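Local atomic coordinates of ASCH domain-containing protein (Pyrococcus horikoshii, PDB entry 2Z0T), a protein that is of unknown function but carries an ASCH domain of the PUA clan and probably binds RNA. Residues 57-60 against 61-64. Sequence-based numbering, arbitrary orientation.
Sequences YSSF and KEML
The chain leaves strand 47-57, and helix 60-67 begins at Phe60, right after the N-cap Ser59. Met63 N donates to Ser59 O at 3.0 Å, and Leu64 N to Phe60 O at 2.9 Å. These are the first turn's i to i+4 bonds. Ser59 OG accepts from Glu62 N at 3.2 Å, nearly straight at 170°. Chi1 of 70° sets that OG between its own N and carbonyl carbon, facing the helix start. One water joins Ser59 OG to Glu62 OE2; a second links Ser58 N to Glu62 OE1. The two waters tie the carboxylate to Ser58 and Ser59. Tyr57 lays one ring face over Met63 CA, a CH-pi contact 3.7 Å from the ring centroid. The two side chains cross at about a right angle, with Met63 CG 3.4 Å from Tyr57 CD2. Met63 CE then reaches the ring edge of Phe60. Tyr57 OH hydrogen-bonds to Glu67 OE2, one helical turn beyond Met63. Replacing Tyr57 with an alanine would probably strip one side of Met63 of its ring cover and leave Glu67 without this hydroxyl partner. This is a serine N-cap at a strand-to-helix turn, joining strand 47-57 to helix 60-67 in the ASCH domain.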
ATOM      1  N   TYR A  57      -1.351 -11.191  -0.533  1.00 15.94           N
ATOM      2  CA  TYR A  57      -0.687 -11.944  -1.592  1.00 16.36           C
ATOM      3  C   TYR A  57       0.646 -12.507  -1.110  1.00 16.75           C
ATOM      4  O   TYR A  57       1.135 -12.148  -0.042  1.00 13.74           O
ATOM      5  CB  TYR A  57      -0.454 -11.023  -2.792  1.00 14.35           C
ATOM      6  CG  TYR A  57      -1.731 -10.428  -3.347  1.00 13.91           C
ATOM      7  CD1 TYR A  57      -2.503 -11.126  -4.276  1.00 17.67           C
ATOM      8  CD2 TYR A  57      -2.189  -9.184  -2.910  1.00 13.75           C
ATOM      9  CE1 TYR A  57      -3.701 -10.597  -4.758  1.00 17.21           C
ATOM     10  CE2 TYR A  57      -3.384  -8.649  -3.384  1.00 14.37           C
ATOM     11  CZ  TYR A  57      -4.134  -9.361  -4.306  1.00 16.02           C
ATOM     12  OH  TYR A  57      -5.318  -8.838  -4.770  1.00 18.53           O
ATOM     13  N   SER A  58       1.235 -13.400  -1.902  1.00 17.24           N
ATOM     14  CA  SER A  58       2.511 -13.991  -1.531  1.00 17.91           C
ATOM     15  C   SER A  58       3.676 -13.112  -1.982  1.00 17.45           C
ATOM     16  O   SER A  58       4.797 -13.273  -1.502  1.00 19.11           O
ATOM     17  CB  SER A  58       2.654 -15.383  -2.157  1.00 20.65           C
ATOM     18  OG  SER A  58       2.773 -15.286  -3.564  1.00 23.28           O
ATOM     19  N   SER A  59       3.412 -12.181  -2.896  1.00 17.80           N
ATOM     20  CA  SER A  59       4.468 -11.309  -3.406  1.00 16.23           C
ATOM     21  C   SER A  59       3.951  -9.989  -3.963  1.00 16.85           C
ATOM     22  O   SER A  59       2.759  -9.838  -4.239  1.00 16.41           O
ATOM     23  CB  SER A  59       5.250 -12.029  -4.509  1.00 16.43           C
ATOM     24  OG  SER A  59       4.457 -12.169  -5.678  1.00 16.23           O
ATOM     25  N   PHE A  60       4.863  -9.037  -4.137  1.00 14.74           N
ATOM     26  CA  PHE A  60       4.505  -7.739  -4.689  1.00 15.91           C
ATOM     27  C   PHE A  60       4.099  -7.903  -6.148  1.00 17.32           C
ATOM     28  O   PHE A  60       3.202  -7.222  -6.632  1.00 14.70           O
ATOM     29  CB  PHE A  60       5.685  -6.770  -4.566  1.00 19.73           C
ATOM     30  CG  PHE A  60       5.931  -6.299  -3.158  1.00 20.09           C
ATOM     31  CD1 PHE A  60       4.984  -5.514  -2.504  1.00 20.16           C
ATOM     32  CD2 PHE A  60       7.087  -6.662  -2.477  1.00 21.68           C
ATOM     33  CE1 PHE A  60       5.185  -5.099  -1.185  1.00 17.97           C
ATOM     34  CE2 PHE A  60       7.298  -6.256  -1.158  1.00 22.55           C
ATOM     35  CZ  PHE A  60       6.343  -5.472  -0.511  1.00 19.06           C
ATOM     36  N   LYS A  61       4.768  -8.816  -6.846  1.00 17.65           N
ATOM     37  CA  LYS A  61       4.459  -9.079  -8.245  1.00 19.52           C
ATOM     38  C   LYS A  61       2.992  -9.497  -8.394  1.00 16.46           C
ATOM     39  O   LYS A  61       2.255  -8.924  -9.196  1.00 16.90           O
ATOM     40  CB  LYS A  61       5.378 -10.182  -8.781  1.00 22.05           C
ATOM     41  CG  LYS A  61       5.098 -10.617 -10.216  1.00 26.61           C
ATOM     42  CD  LYS A  61       6.114 -11.659 -10.665  1.00 29.00           C
ATOM     43  CE  LYS A  61       5.811 -12.192 -12.059  1.00 32.19           C
ATOM     44  NZ  LYS A  61       4.548 -12.986 -12.096  1.00 33.12           N
ATOM     45  N   GLU A  62       2.574 -10.490  -7.618  1.00 16.13           N
ATOM     46  CA  GLU A  62       1.197 -10.973  -7.678  1.00 19.45           C
ATOM     47  C   GLU A  62       0.193  -9.912  -7.246  1.00 17.29           C
ATOM     48  O   GLU A  62      -0.875  -9.778  -7.843  1.00 17.30           O
ATOM     49  CB  GLU A  62       1.036 -12.228  -6.819  1.00 21.32           C
ATOM     50  CG  GLU A  62       1.752 -13.434  -7.403  1.00 31.10           C
ATOM     51  CD  GLU A  62       1.517 -14.695  -6.605  1.00 38.76           C
ATOM     52  OE1 GLU A  62       0.342 -15.090  -6.448  1.00 41.62           O
ATOM     53  OE2 GLU A  62       2.509 -15.294  -6.139  1.00 44.15           O
ATOM     54  N   MET A  63       0.538  -9.155  -6.208  1.00 15.61           N
ATOM     55  CA  MET A  63      -0.339  -8.096  -5.729  1.00 14.22           C
ATOM     56  C   MET A  63      -0.556  -7.070  -6.842  1.00 14.58           C
ATOM     57  O   MET A  63      -1.686  -6.671  -7.115  1.00 14.24           O
ATOM     58  CB  MET A  63       0.274  -7.424  -4.491  1.00 11.75           C
ATOM     59  CG  MET A  63      -0.590  -6.334  -3.858  1.00 13.33           C
ATOM     60  SD  MET A  63      -0.325  -4.698  -4.581  1.00 14.85           S
ATOM     61  CE  MET A  63       1.295  -4.328  -3.904  1.00 14.46           C
ATOM     62  N   LEU A  64       0.526  -6.656  -7.500  1.00 15.93           N
ATOM     63  CA  LEU A  64       0.421  -5.675  -8.575  1.00 15.08           C
ATOM     64  C   LEU A  64      -0.388  -6.175  -9.772  1.00 15.55           C
ATOM     65  O   LEU A  64      -1.173  -5.426 -10.350  1.00 16.41           O
ATOM     66  CB  LEU A  64       1.820  -5.242  -9.037  1.00 18.33           C
ATOM     67  CG  LEU A  64       2.619  -4.411  -8.025  1.00 16.98           C
ATOM     68  CD1 LEU A  64       4.012  -4.129  -8.567  1.00 20.94           C
ATOM     69  CD2 LEU A  64       1.888  -3.108  -7.736  1.00 19.04           C
TER
HETATM   70  O   HOH W   1      -0.611 -14.415  -3.919  1.00 32.14           O
HETATM   71  O   HOH W   2       5.330 -14.139  -7.256  1.00 31.55           O